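Local atomic coordinates of phosphoribosylaminoimidazole carboxylase, ATPase subunit (Thermotoga maritima, PDB entry 3AX6), a protein that probably catalyses the ATP-dependent joining of bicarbonate to 5-aminoimidazole ribonucleotide, giving N5-carboxyaminoimidazole ribonucleotide in purine biosynthesis. Residues A[1-6]-A[24-29]; A[28-33]-A[54-59]; A[305-310]-A[367-372]; A[326-331]-A[345-350]. All blocks are in the same frame, centred on the assembly; numbering follows the deposited sequence.

Interaction 1 of 4, residues A[1-6]-A[24-29]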
loop_
_atom_site.group_PDB
_atom_site.type_symbol
_atom_site.label_atom_id
_atom_site.label_comp_id
_atom_site.label_asym_id
_atom_site.label_seq_id
_atom_site.Cartn_x
_atom_site.Cartn_y
_atom_site.Cartn_z
HETATM N N MSE A 1 0.298 -20.264 10.838
HETATM C CA MSE A 1 0.877 -19.002 10.297
HETATM C C MSE A 1 2.385 -18.936 10.555
HETATM O O MSE A 1 2.823 -18.924 11.704
HETATM C CB MSE A 1 0.181 -17.801 10.946
HETATM C CG MSE A 1 0.645 -16.449 10.433
HETATM SE SE MSE A 1 -0.363 -14.965 11.174
HETATM C CE MSE A 1 -1.790 -14.878 9.868
ATOM N N LYS A 2 3.174 -18.905 9.484
ATOM C CA LYS A 2 4.631 -18.832 9.605
ATOM C C LYS A 2 5.052 -17.496 10.201
ATOM O O LYS A 2 4.351 -16.496 10.060
ATOM C CB LYS A 2 5.301 -19.019 8.240
ATOM C CG LYS A 2 5.102 -20.400 7.638
ATOM C CD LYS A 2 5.839 -20.540 6.310
ATOM C CE LYS A 2 5.657 -21.933 5.709
ATOM N NZ LYS A 2 6.420 -22.109 4.435
ATOM N N LYS A 3 6.202 -17.489 10.867
ATOM C CA LYS A 3 6.714 -16.282 11.501
ATOM C C LYS A 3 7.957 -15.739 10.812
ATOM O O LYS A 3 8.863 -16.489 10.458
ATOM C CB LYS A 3 7.035 -16.562 12.970
ATOM C CG LYS A 3 5.849 -17.053 13.797
ATOM C CD LYS A 3 6.255 -17.355 15.240
ATOM C CE LYS A 3 5.087 -17.897 16.059
ATOM N NZ LYS A 3 3.999 -16.896 16.218
ATOM N N ILE A 4 7.987 -14.427 10.621
ATOM C CA ILE A 4 9.128 -13.761 10.004
ATOM C C ILE A 4 9.738 -12.806 11.024
ATOM O O ILE A 4 9.042 -11.959 11.593
ATOM C CB ILE A 4 8.712 -12.947 8.754
ATOM C CG1 ILE A 4 8.228 -13.891 7.648
ATOM C CG2 ILE A 4 9.887 -12.111 8.262
ATOM C CD1 ILE A 4 7.703 -13.183 6.423
ATOM N N GLY A 5 11.035 -12.956 11.264
ATOM C CA GLY A 5 11.717 -12.089 12.201
ATOM C C GLY A 5 12.434 -11.005 11.418
ATOM O O GLY A 5 13.069 -11.287 10.394
ATOM N N ILE A 6 12.330 -9.765 11.887
ATOM C CA ILE A 6 12.971 -8.646 11.208
ATOM C C ILE A 6 13.859 -7.842 12.149
ATOM O O ILE A 6 13.389 -7.297 13.143
ATOM C CB ILE A 6 11.925 -7.681 10.594
ATOM C CG1 ILE A 6 10.985 -8.442 9.660
ATOM C CG2 ILE A 6 12.631 -6.575 9.816
ATOM C CD1 ILE A 6 9.923 -7.566 9.030
ATOM N N GLY A 24 -0.239 -12.566 5.134
ATOM C CA GLY A 24 -0.653 -13.534 6.138
ATOM C C GLY A 24 0.431 -14.065 7.061
ATOM O O GLY A 24 0.267 -15.116 7.675
ATOM N N PHE A 25 1.542 -13.353 7.179
ATOM C CA PHE A 25 2.606 -13.818 8.042
ATOM C C PHE A 25 2.599 -13.145 9.406
ATOM O O PHE A 25 2.054 -12.056 9.580
ATOM C CB PHE A 25 3.956 -13.597 7.360
ATOM C CG PHE A 25 4.147 -14.422 6.127
ATOM C CD1 PHE A 25 4.229 -15.807 6.211
ATOM C CD2 PHE A 25 4.233 -13.821 4.877
ATOM C CE1 PHE A 25 4.396 -16.582 5.064
ATOM C CE2 PHE A 25 4.398 -14.585 3.731
ATOM C CZ PHE A 25 4.479 -15.970 3.824
ATOM N N TYR A 26 3.208 -13.814 10.374
ATOM C CA TYR A 26 3.305 -13.293 11.726
ATOM C C TYR A 26 4.685 -12.652 11.784
ATOM O O TYR A 26 5.664 -13.277 11.384
ATOM C CB TYR A 26 3.227 -14.441 12.731
ATOM C CG TYR A 26 3.132 -14.008 14.172
ATOM C CD1 TYR A 26 1.897 -13.732 14.753
ATOM C CD2 TYR A 26 4.272 -13.898 14.965
ATOM C CE1 TYR A 26 1.794 -13.366 16.089
ATOM C CE2 TYR A 26 4.179 -13.528 16.310
ATOM C CZ TYR A 26 2.936 -13.268 16.862
ATOM O OH TYR A 26 2.821 -12.934 18.187
ATOM N N VAL A 27 4.776 -11.414 12.265
ATOM C CA VAL A 27 6.074 -10.749 12.331
ATOM C C VAL A 27 6.524 -10.291 13.703
ATOM O O VAL A 27 5.776 -9.667 14.456
ATOM C CB VAL A 27 6.138 -9.524 11.401
ATOM C CG1 VAL A 27 5.020 -8.560 11.739
ATOM C CG2 VAL A 27 7.485 -8.827 11.558
ATOM N N ILE A 28 7.771 -10.611 14.011
ATOM C CA ILE A 28 8.386 -10.229 15.264
ATOM C C ILE A 28 9.576 -9.337 14.886
ATOM O O ILE A 28 10.464 -9.753 14.136
ATOM C CB ILE A 28 8.815 -11.500 16.077
ATOM C CG1 ILE A 28 10.057 -11.216 16.922
ATOM C CG2 ILE A 28 9.036 -12.674 15.145
ATOM C CD1 ILE A 28 9.826 -10.246 18.055
ATOM N N VAL A 29 9.553 -8.097 15.384
ATOM C CA VAL A 29 10.593 -7.098 15.116
ATOM C C VAL A 29 11.603 -6.925 16.268
ATOM O O VAL A 29 11.235 -6.932 17.441
ATOM C CB VAL A 29 9.949 -5.701 14.808
ATOM C CG1 VAL A 29 11.001 -4.608 14.840
ATOM C CG2 VAL A 29 9.257 -5.721 13.455
#
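Strands 3-6 and 26-29 run parallel with their axes 4.6 Å apart, and Tyr26 is held on both its backbone groups, its N bonding to Lys2 O and its O accepting from Ile4 N at 2.7 Å. Ile28 repeats the pattern with Ile4 O and Ile6 N. With helix 11-22 between them, the strands form the first beta-alpha-beta crossover of the Rossmann-like preATP-grasp domain. Lys3 and Tyr26 lie alongside each other on one face of the sheet. The lysine chain stays extended until a bend at chi4 (-65°) sets NZ over the ring, a cation-pi contact 3.5 Å from the centroid of the Tyr26 ring and 21° off its normal. The phenol OH bonds to Glu44, while Met1, modelled as selenomethionine, brings SE to the ring's edge. A leucine in place of Tyr26 would probably leave the Lys3 ammonium without its aromatic partner and Glu44 without this hydroxyl. On the other face, Ile4 CD1 makes an off-centre CH-pi contact with Phe25, 4.2 Å from the Phe25 ring centroid, and Ile6 CD1 meets Val27 CG2 at 3.7 Å. The contact thus pairs a partly exposed cation-pi couple with buried apolar packing of Ile4, Ile6, Phe25 and Val27.

Interaction 2 of 4, residues A[28-33]-A[54-59]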
loop_
_atom_site.group_PDB
_atom_site.type_symbol
_atom_site.label_atom_id
_atom_site.label_comp_id
_atom_site.label_asym_id
_atom_site.label_seq_id
_atom_site.Cartn_x
_atom_site.Cartn_y
_atom_site.Cartn_z
ATOM N N ILE A 28 7.771 -10.611 14.011
ATOM C CA ILE A 28 8.386 -10.229 15.264
ATOM C C ILE A 28 9.576 -9.337 14.886
ATOM O O ILE A 28 10.464 -9.753 14.136
ATOM C CB ILE A 28 8.815 -11.500 16.077
ATOM C CG1 ILE A 28 10.057 -11.216 16.922
ATOM C CG2 ILE A 28 9.036 -12.674 15.145
ATOM C CD1 ILE A 28 9.826 -10.246 18.055
ATOM N N VAL A 29 9.553 -8.097 15.384
ATOM C CA VAL A 29 10.593 -7.098 15.116
ATOM C C VAL A 29 11.603 -6.925 16.268
ATOM O O VAL A 29 11.235 -6.932 17.441
ATOM C CB VAL A 29 9.949 -5.701 14.808
ATOM C CG1 VAL A 29 11.001 -4.608 14.840
ATOM C CG2 VAL A 29 9.257 -5.721 13.455
ATOM N N LEU A 30 12.875 -6.777 15.914
ATOM C CA LEU A 30 13.929 -6.571 16.898
ATOM C C LEU A 30 14.552 -5.211 16.621
ATOM O O LEU A 30 15.077 -4.970 15.534
ATOM C CB LEU A 30 14.993 -7.668 16.811
ATOM C CG LEU A 30 16.172 -7.556 17.795
ATOM C CD1 LEU A 30 16.856 -8.911 17.920
ATOM C CD2 LEU A 30 17.180 -6.485 17.326
ATOM N N ASP A 31 14.481 -4.326 17.612
ATOM C CA ASP A 31 15.010 -2.974 17.491
ATOM C C ASP A 31 15.302 -2.434 18.901
ATOM O O ASP A 31 14.538 -2.690 19.838
ATOM C CB ASP A 31 13.977 -2.094 16.783
ATOM C CG ASP A 31 14.569 -0.807 16.257
ATOM O OD1 ASP A 31 15.170 -0.829 15.155
ATOM O OD2 ASP A 31 14.442 0.227 16.951
ATOM N N PRO A 32 16.407 -1.686 19.071
ATOM C CA PRO A 32 16.778 -1.132 20.380
ATOM C C PRO A 32 15.906 0.004 20.904
ATOM O O PRO A 32 16.076 0.454 22.037
ATOM C CB PRO A 32 18.229 -0.710 20.176
ATOM C CG PRO A 32 18.253 -0.312 18.756
ATOM C CD PRO A 32 17.458 -1.408 18.078
ATOM N N THR A 33 14.969 0.459 20.084
ATOM C CA THR A 33 14.070 1.534 20.482
ATOM C C THR A 33 12.651 1.023 20.731
ATOM O O THR A 33 12.000 0.497 19.828
ATOM C CB THR A 33 14.009 2.627 19.403
ATOM O OG1 THR A 33 15.325 3.147 19.175
ATOM C CG2 THR A 33 13.072 3.755 19.835
ATOM N N GLU A 54 22.733 -12.862 22.238
ATOM C CA GLU A 54 21.666 -13.705 22.750
ATOM C C GLU A 54 20.247 -13.264 22.392
ATOM O O GLU A 54 19.333 -14.085 22.373
ATOM C CB GLU A 54 21.811 -13.842 24.266
ATOM C CG GLU A 54 23.195 -14.317 24.675
ATOM C CD GLU A 54 23.343 -14.503 26.173
ATOM O OE1 GLU A 54 23.018 -13.559 26.932
ATOM O OE2 GLU A 54 23.794 -15.595 26.586
ATOM N N ARG A 55 20.051 -11.985 22.095
ATOM C CA ARG A 55 18.708 -11.518 21.758
ATOM C C ARG A 55 18.332 -11.778 20.295
ATOM O O ARG A 55 17.200 -12.160 20.007
ATOM C CB ARG A 55 18.563 -10.029 22.076
ATOM C CG ARG A 55 17.299 -9.679 22.854
ATOM C CD ARG A 55 17.406 -10.078 24.319
ATOM N NE ARG A 55 17.491 -11.524 24.493
ATOM C CZ ARG A 55 17.878 -12.118 25.617
ATOM N NH1 ARG A 55 18.220 -11.391 26.672
ATOM N NH2 ARG A 55 17.928 -13.443 25.687
ATOM N N ILE A 56 19.270 -11.572 19.372
ATOM C CA ILE A 56 18.977 -11.810 17.961
ATOM C C ILE A 56 18.842 -13.323 17.798
ATOM O O ILE A 56 18.184 -13.816 16.880
ATOM C CB ILE A 56 20.103 -11.259 17.017
ATOM C CG1 ILE A 56 21.291 -12.213 16.973
ATOM C CG2 ILE A 56 20.576 -9.892 17.487
ATOM C CD1 ILE A 56 21.145 -13.298 15.935
ATOM N N GLU A 57 19.468 -14.049 18.718
ATOM C CA GLU A 57 19.432 -15.501 18.720
ATOM C C GLU A 57 18.009 -15.946 19.041
ATOM O O GLU A 57 17.492 -16.883 18.428
ATOM C CB GLU A 57 20.421 -16.032 19.757
ATOM C CG GLU A 57 20.744 -17.502 19.643
ATOM C CD GLU A 57 22.191 -17.786 20.003
ATOM O OE1 GLU A 57 22.645 -17.301 21.065
ATOM O OE2 GLU A 57 22.873 -18.492 19.222
ATOM N N ASP A 58 17.376 -15.271 19.996
ATOM C CA ASP A 58 15.996 -15.598 20.345
ATOM C C ASP A 58 15.114 -15.310 19.140
ATOM O O ASP A 58 14.200 -16.074 18.839
ATOM C CB ASP A 58 15.490 -14.751 21.515
ATOM C CG ASP A 58 16.233 -15.022 22.800
ATOM O OD1 ASP A 58 16.363 -16.203 23.185
ATOM O OD2 ASP A 58 16.681 -14.045 23.428
ATOM N N LEU A 59 15.395 -14.198 18.461
ATOM C CA LEU A 59 14.628 -13.792 17.290
ATOM C C LEU A 59 14.686 -14.817 16.165
ATOM O O LEU A 59 13.656 -15.187 15.611
ATOM C CB LEU A 59 15.125 -12.456 16.744
ATOM C CG LEU A 59 14.381 -12.052 15.465
ATOM C CD1 LEU A 59 13.009 -11.558 15.848
ATOM C CD2 LEU A 59 15.123 -10.974 14.702
#
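Leu59 holds CG anti to the backbone N (chi1 177°), which carries its two methyls off the helix toward the strand; Leu30 answers with the same setting (chi1 179°) and sends CD1 back toward the helix. The two leucines pack together there, Leu59 CD2 lying 3.9 Å from Leu30 CB, while Leu30 CD1 reaches past to the helix backbone, 3.6 Å from Ile56 CA, and obliquely to Ile56 CG2. Ile28, two residues earlier on the strand, points to the same helix. Val29, between them, points away. This is the helix-on-sheet packing of a Rossmann-like alpha/beta layer: helix segment 54-59 runs nearly antiparallel to strand segment 28-31, with axes 9.5 Å apart, and helix 53-61 lies on the side of the sheet opposite helix 11-22. Branched aliphatic residues, with no polar group to satisfy, fit this buried interface. An alanine at Leu59 would probably open a gap beside Leu30 CB and leave the Leu30 side chain less tightly confined. On the helix, Arg55 grips Asp58 side-on, NE and NH2 both donating to OD2. Past Leu30, Asp31 OD2 accepts from Thr33 N at 3.2 Å in an Asx turn, while Asp31 OD1 bonds to Gly9 N.

Interaction 3 of 4, residues A[305-310]-A[367-372]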
loop_
_atom_site.group_PDB
_atom_site.type_symbol
_atom_site.label_atom_id
_atom_site.label_comp_id
_atom_site.label_asym_id
_atom_site.label_seq_id
_atom_site.Cartn_x
_atom_site.Cartn_y
_atom_site.Cartn_z
ATOM N N LEU A 305 13.151 15.654 3.556
ATOM C CA LEU A 305 14.059 15.706 4.694
ATOM C C LEU A 305 13.667 16.892 5.556
ATOM O O LEU A 305 13.111 17.868 5.061
ATOM C CB LEU A 305 15.510 15.891 4.229
ATOM C CG LEU A 305 16.113 14.961 3.172
ATOM C CD1 LEU A 305 17.554 15.379 2.930
ATOM C CD2 LEU A 305 16.058 13.513 3.624
ATOM N N GLY A 306 13.952 16.809 6.848
ATOM C CA GLY A 306 13.619 17.917 7.722
ATOM C C GLY A 306 14.399 19.142 7.295
ATOM O O GLY A 306 15.591 19.053 7.025
ATOM N N GLU A 307 13.725 20.282 7.216
ATOM C CA GLU A 307 14.364 21.530 6.827
ATOM C C GLU A 307 15.326 21.983 7.916
ATOM O O GLU A 307 15.165 21.629 9.092
ATOM C CB GLU A 307 13.317 22.627 6.602
ATOM C CG GLU A 307 12.466 22.459 5.350
ATOM C CD GLU A 307 13.301 22.427 4.078
ATOM O OE1 GLU A 307 14.083 23.379 3.846
ATOM O OE2 GLU A 307 13.176 21.449 3.309
ATOM N N GLU A 308 16.323 22.768 7.519
ATOM C CA GLU A 308 17.307 23.297 8.457
ATOM C C GLU A 308 16.649 24.210 9.493
ATOM O O GLU A 308 15.666 24.888 9.200
ATOM C CB GLU A 308 18.374 24.092 7.706
ATOM C CG GLU A 308 19.342 23.256 6.899
ATOM C CD GLU A 308 20.225 24.104 6.000
ATOM O OE1 GLU A 308 20.849 25.063 6.503
ATOM O OE2 GLU A 308 20.291 23.810 4.788
ATOM N N GLY A 309 17.193 24.215 10.705
ATOM C CA GLY A 309 16.668 25.075 11.751
ATOM C C GLY A 309 15.340 24.679 12.362
ATOM O O GLY A 309 14.685 25.497 13.013
ATOM N N TYR A 310 14.933 23.432 12.161
ATOM C CA TYR A 310 13.679 22.946 12.720
ATOM C C TYR A 310 13.917 21.662 13.484
ATOM O O TYR A 310 14.542 20.742 12.970
ATOM C CB TYR A 310 12.662 22.718 11.612
ATOM C CG TYR A 310 12.151 24.000 11.024
ATOM C CD1 TYR A 310 11.239 24.789 11.722
ATOM C CD2 TYR A 310 12.602 24.450 9.785
ATOM C CE1 TYR A 310 10.788 25.997 11.204
ATOM C CE2 TYR A 310 12.154 25.660 9.256
ATOM C CZ TYR A 310 11.248 26.427 9.972
ATOM O OH TYR A 310 10.808 27.630 9.462
ATOM N N ILE A 367 7.809 23.185 -2.641
ATOM C CA ILE A 367 6.558 23.450 -1.935
ATOM C C ILE A 367 6.364 22.607 -0.672
ATOM O O ILE A 367 5.993 23.129 0.382
ATOM C CB ILE A 367 5.363 23.220 -2.889
ATOM C CG1 ILE A 367 5.462 24.194 -4.064
ATOM C CG2 ILE A 367 4.045 23.376 -2.149
ATOM C CD1 ILE A 367 4.371 24.018 -5.104
ATOM N N LEU A 368 6.590 21.301 -0.789
ATOM C CA LEU A 368 6.450 20.391 0.339
ATOM C C LEU A 368 7.654 20.505 1.249
ATOM O O LEU A 368 8.787 20.379 0.794
ATOM C CB LEU A 368 6.335 18.947 -0.149
ATOM C CG LEU A 368 4.928 18.363 -0.218
ATOM C CD1 LEU A 368 4.991 16.910 -0.672
ATOM C CD2 LEU A 368 4.275 18.472 1.152
ATOM N N LYS A 369 7.418 20.736 2.536
ATOM C CA LYS A 369 8.520 20.860 3.478
ATOM C C LYS A 369 8.174 20.387 4.881
ATOM O O LYS A 369 7.110 20.703 5.409
ATOM C CB LYS A 369 9.003 22.310 3.517
ATOM C CG LYS A 369 9.500 22.800 2.169
ATOM C CD LYS A 369 10.217 24.131 2.252
ATOM C CE LYS A 369 10.784 24.517 0.891
ATOM N NZ LYS A 369 11.646 23.433 0.326
ATOM N N VAL A 370 9.076 19.611 5.470
ATOM C CA VAL A 370 8.894 19.106 6.821
ATOM C C VAL A 370 9.529 20.120 7.757
ATOM O O VAL A 370 10.724 20.377 7.697
ATOM C CB VAL A 370 9.578 17.750 7.012
ATOM C CG1 VAL A 370 9.369 17.260 8.438
ATOM C CG2 VAL A 370 9.031 16.751 6.006
ATOM N N VAL A 371 8.702 20.693 8.617
ATOM C CA VAL A 371 9.118 21.710 9.567
ATOM C C VAL A 371 8.758 21.253 10.981
ATOM O O VAL A 371 8.339 20.114 11.182
ATOM C CB VAL A 371 8.422 23.053 9.188
ATOM C CG1 VAL A 371 8.306 23.988 10.375
ATOM C CG2 VAL A 371 9.211 23.722 8.076
ATOM N N SER A 372 8.951 22.125 11.962
ATOM C CA SER A 372 8.630 21.802 13.342
ATOM C C SER A 372 7.325 22.477 13.727
ATOM O O SER A 372 6.975 23.538 13.204
ATOM C CB SER A 372 9.729 22.297 14.278
ATOM O OG SER A 372 9.663 23.705 14.417
HETATM O O HOH W 1 11.549 19.471 3.686
#
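Tyr310 lays one face of its ring against the side chain of Val371, whose CG1 makes a CH-pi contact 3.6 Å from the centroid of the Tyr310 ring and 27° off its normal. CG1 sits over the CD1-CE1 side, while CG2 approaches CE2, so both branches of the valine lie on one face, spread across its width. The tyrosine closes a type II beta turn from Glu307 to Tyr310, with Gly309 at the third position, where the positive phi (73°) suits a residue lacking a side chain. The turn follows strand 299-305 in the C-terminal domain and lies against strand 369-372, which pairs on its other side with strand 314-317. Ser372 is small enough to bring OG to the edge of the same ring, near its plane and 3.3 Å from Tyr310 CD1. At the start of the turn, Glu307 N donates an almost straight bond to Val370 O at 3.0 Å. The Glu307 chain folds at chi2 (-59°), turning its carboxylate toward Lys369; the resulting salt bridge is long, with Glu307 OE2 3.9 Å from Lys369 NZ, so the attraction is probably modest. A water ties backbone and side chain together here, accepting from Val370 N at 3.1 Å and donating to Leu305 O and, at 2.6 Å, to Glu307 OE2.

Interaction 4 of 4, residues A[326-331]-A[345-350]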
loop_
_atom_site.group_PDB
_atom_site.type_symbol
_atom_site.label_atom_id
_atom_site.label_comp_id
_atom_site.label_asym_id
_atom_site.label_seq_id
_atom_site.Cartn_x
_atom_site.Cartn_y
_atom_site.Cartn_z
ATOM N N GLU A 326 -1.575 16.904 -10.117
ATOM C CA GLU A 326 -2.039 15.574 -10.495
ATOM C C GLU A 326 -0.918 14.544 -10.570
ATOM O O GLU A 326 0.111 14.772 -11.197
ATOM C CB GLU A 326 -2.768 15.618 -11.840
ATOM C CG GLU A 326 -3.264 14.249 -12.275
ATOM C CD GLU A 326 -4.083 14.284 -13.544
ATOM O OE1 GLU A 326 -3.546 14.713 -14.595
ATOM O OE2 GLU A 326 -5.267 13.874 -13.489
ATOM N N GLY A 327 -1.138 13.399 -9.933
ATOM C CA GLY A 327 -0.139 12.347 -9.934
ATOM C C GLY A 327 0.770 12.392 -8.717
ATOM O O GLY A 327 1.524 11.453 -8.476
ATOM N N LEU A 328 0.705 13.478 -7.952
ATOM C CA LEU A 328 1.528 13.633 -6.751
ATOM C C LEU A 328 0.865 12.923 -5.569
ATOM O O LEU A 328 -0.310 13.139 -5.290
ATOM C CB LEU A 328 1.689 15.130 -6.424
ATOM C CG LEU A 328 2.486 15.766 -5.257
ATOM C CD1 LEU A 328 2.391 14.941 -3.983
ATOM C CD2 LEU A 328 3.930 15.970 -5.652
ATOM N N SER A 329 1.613 12.061 -4.891
ATOM C CA SER A 329 1.095 11.381 -3.712
ATOM C C SER A 329 2.169 11.513 -2.633
ATOM O O SER A 329 3.361 11.591 -2.938
ATOM C CB SER A 329 0.795 9.906 -4.001
ATOM O OG SER A 329 1.976 9.177 -4.259
ATOM N N LEU A 330 1.750 11.543 -1.375
ATOM C CA LEU A 330 2.688 11.705 -0.279
ATOM C C LEU A 330 2.841 10.494 0.632
ATOM O O LEU A 330 1.867 9.824 0.968
ATOM C CB LEU A 330 2.279 12.913 0.556
ATOM C CG LEU A 330 2.962 13.034 1.915
ATOM C CD1 LEU A 330 4.466 13.202 1.727
ATOM C CD2 LEU A 330 2.373 14.215 2.667
ATOM N N HIS A 331 4.077 10.229 1.036
ATOM C CA HIS A 331 4.377 9.119 1.927
ATOM C C HIS A 331 5.217 9.641 3.095
ATOM O O HIS A 331 6.437 9.552 3.089
ATOM C CB HIS A 331 5.149 8.032 1.182
ATOM C CG HIS A 331 5.140 6.709 1.879
ATOM N ND1 HIS A 331 5.183 6.593 3.253
ATOM C CD2 HIS A 331 5.125 5.444 1.393
ATOM C CE1 HIS A 331 5.197 5.315 3.583
ATOM N NE2 HIS A 331 5.162 4.597 2.474
ATOM N N GLY A 345 10.373 11.249 5.012
ATOM C CA GLY A 345 9.444 10.618 4.094
ATOM C C GLY A 345 9.817 10.892 2.656
ATOM O O GLY A 345 10.941 11.313 2.362
ATOM N N HIS A 346 8.884 10.628 1.752
ATOM C CA HIS A 346 9.103 10.886 0.343
ATOM C C HIS A 346 7.759 11.135 -0.318
ATOM O O HIS A 346 6.709 10.855 0.268
ATOM C CB HIS A 346 9.828 9.702 -0.344
ATOM C CG HIS A 346 8.994 8.461 -0.496
ATOM N ND1 HIS A 346 8.938 7.476 0.466
ATOM C CD2 HIS A 346 8.191 8.043 -1.505
ATOM C CE1 HIS A 346 8.138 6.505 0.057
ATOM N NE2 HIS A 346 7.671 6.825 -1.136
ATOM N N PHE A 347 7.790 11.707 -1.515
ATOM C CA PHE A 347 6.577 11.931 -2.269
ATOM C C PHE A 347 6.904 11.473 -3.675
ATOM O O PHE A 347 8.071 11.457 -4.072
ATOM C CB PHE A 347 6.110 13.401 -2.196
ATOM C CG PHE A 347 6.972 14.382 -2.944
ATOM C CD1 PHE A 347 6.836 14.547 -4.319
ATOM C CD2 PHE A 347 7.876 15.193 -2.258
ATOM C CE1 PHE A 347 7.581 15.508 -4.998
ATOM C CE2 PHE A 347 8.626 16.155 -2.922
ATOM C CZ PHE A 347 8.482 16.320 -4.293
ATOM N N THR A 348 5.883 11.055 -4.413
ATOM C CA THR A 348 6.073 10.552 -5.764
ATOM C C THR A 348 5.126 11.229 -6.736
ATOM O O THR A 348 4.007 11.597 -6.385
ATOM C CB THR A 348 5.819 9.038 -5.821
ATOM O OG1 THR A 348 6.708 8.366 -4.919
ATOM C CG2 THR A 348 6.055 8.516 -7.217
ATOM N N VAL A 349 5.585 11.393 -7.966
ATOM C CA VAL A 349 4.773 12.016 -8.991
ATOM C C VAL A 349 4.730 11.075 -10.178
ATOM O O VAL A 349 5.736 10.902 -10.878
ATOM C CB VAL A 349 5.375 13.371 -9.427
ATOM C CG1 VAL A 349 4.661 13.887 -10.657
ATOM C CG2 VAL A 349 5.261 14.376 -8.288
ATOM N N VAL A 350 3.575 10.444 -10.393
ATOM C CA VAL A 350 3.424 9.528 -11.516
ATOM C C VAL A 350 2.787 10.262 -12.684
ATOM O O VAL A 350 1.859 11.053 -12.503
ATOM C CB VAL A 350 2.569 8.289 -11.145
ATOM C CG1 VAL A 350 3.288 7.473 -10.088
ATOM C CG2 VAL A 350 1.197 8.716 -10.639
HETATM O O HOH W 2 -0.721 12.550 -13.719
HETATM O O HOH W 3 4.407 8.496 -2.461
#
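His331 and His346 meet across a hydrogen-bonded pair of the antiparallel beta hairpin formed by strands 328-332 and 343-350, at one margin of the long sheet that runs into the C-terminal domain. His346 CG stands between its backbone N and carbonyl carbon (chi1 70°), and in this position the imidazole spreads beneath its neighbour: His331 CB lies over the face, 3.7 Å from the centroid of the His346 ring. The two rings themselves are oblique, their planes at 38°. Flat histidines suit this place because each has a further aromatic neighbour: His346 stacks on His267 and bonds through ND1 to Tyr333 OH, and the Tyr333 ring meets His331. At the other end Gly327 takes a positive phi, and a CB there would collide with Val350 O. Its own O accepts from Val350 N at 3.0 Å, the donor standing 44° out of the carbonyl plane. Between these ends, on the face opposite the histidines, Leu328 CD2 touches both Val349 CG2, tightly at 3.4 Å, and Phe347 CD1. Along the outer side of strand 328-332, Leu328 O and Leu330 O accept from Arg283 and Lys22 of the second subunit. On the histidine face, a water lies 3.1 Å from Ser329 OG and is held weakly by Thr348 OG1.

In the fold
Interaction 1 closes the first loop, bringing the chain back through helix 11-22 to lay strand 26-31 beside the N-terminal strand. Interaction 2 starts on that strand, sharing Ile28 and Val29, and closes a second loop by setting helix 53-61 on the same parallel sheet; Ile6 O and Leu30 N, 2.9 Å apart, probably hydrogen-bond. Both belong to the preATP-grasp domain. Interactions 3 and 4 follow much later in series. Interaction 3 ties the turn after strand 299-305 to the last strand, 369-372; the hairpin of interaction 4 falls between these segments, and Leu368 packs on Phe347 where they touch. Interactions 1 and 4, with nearest atoms about 15 Å apart, both touch the second subunit.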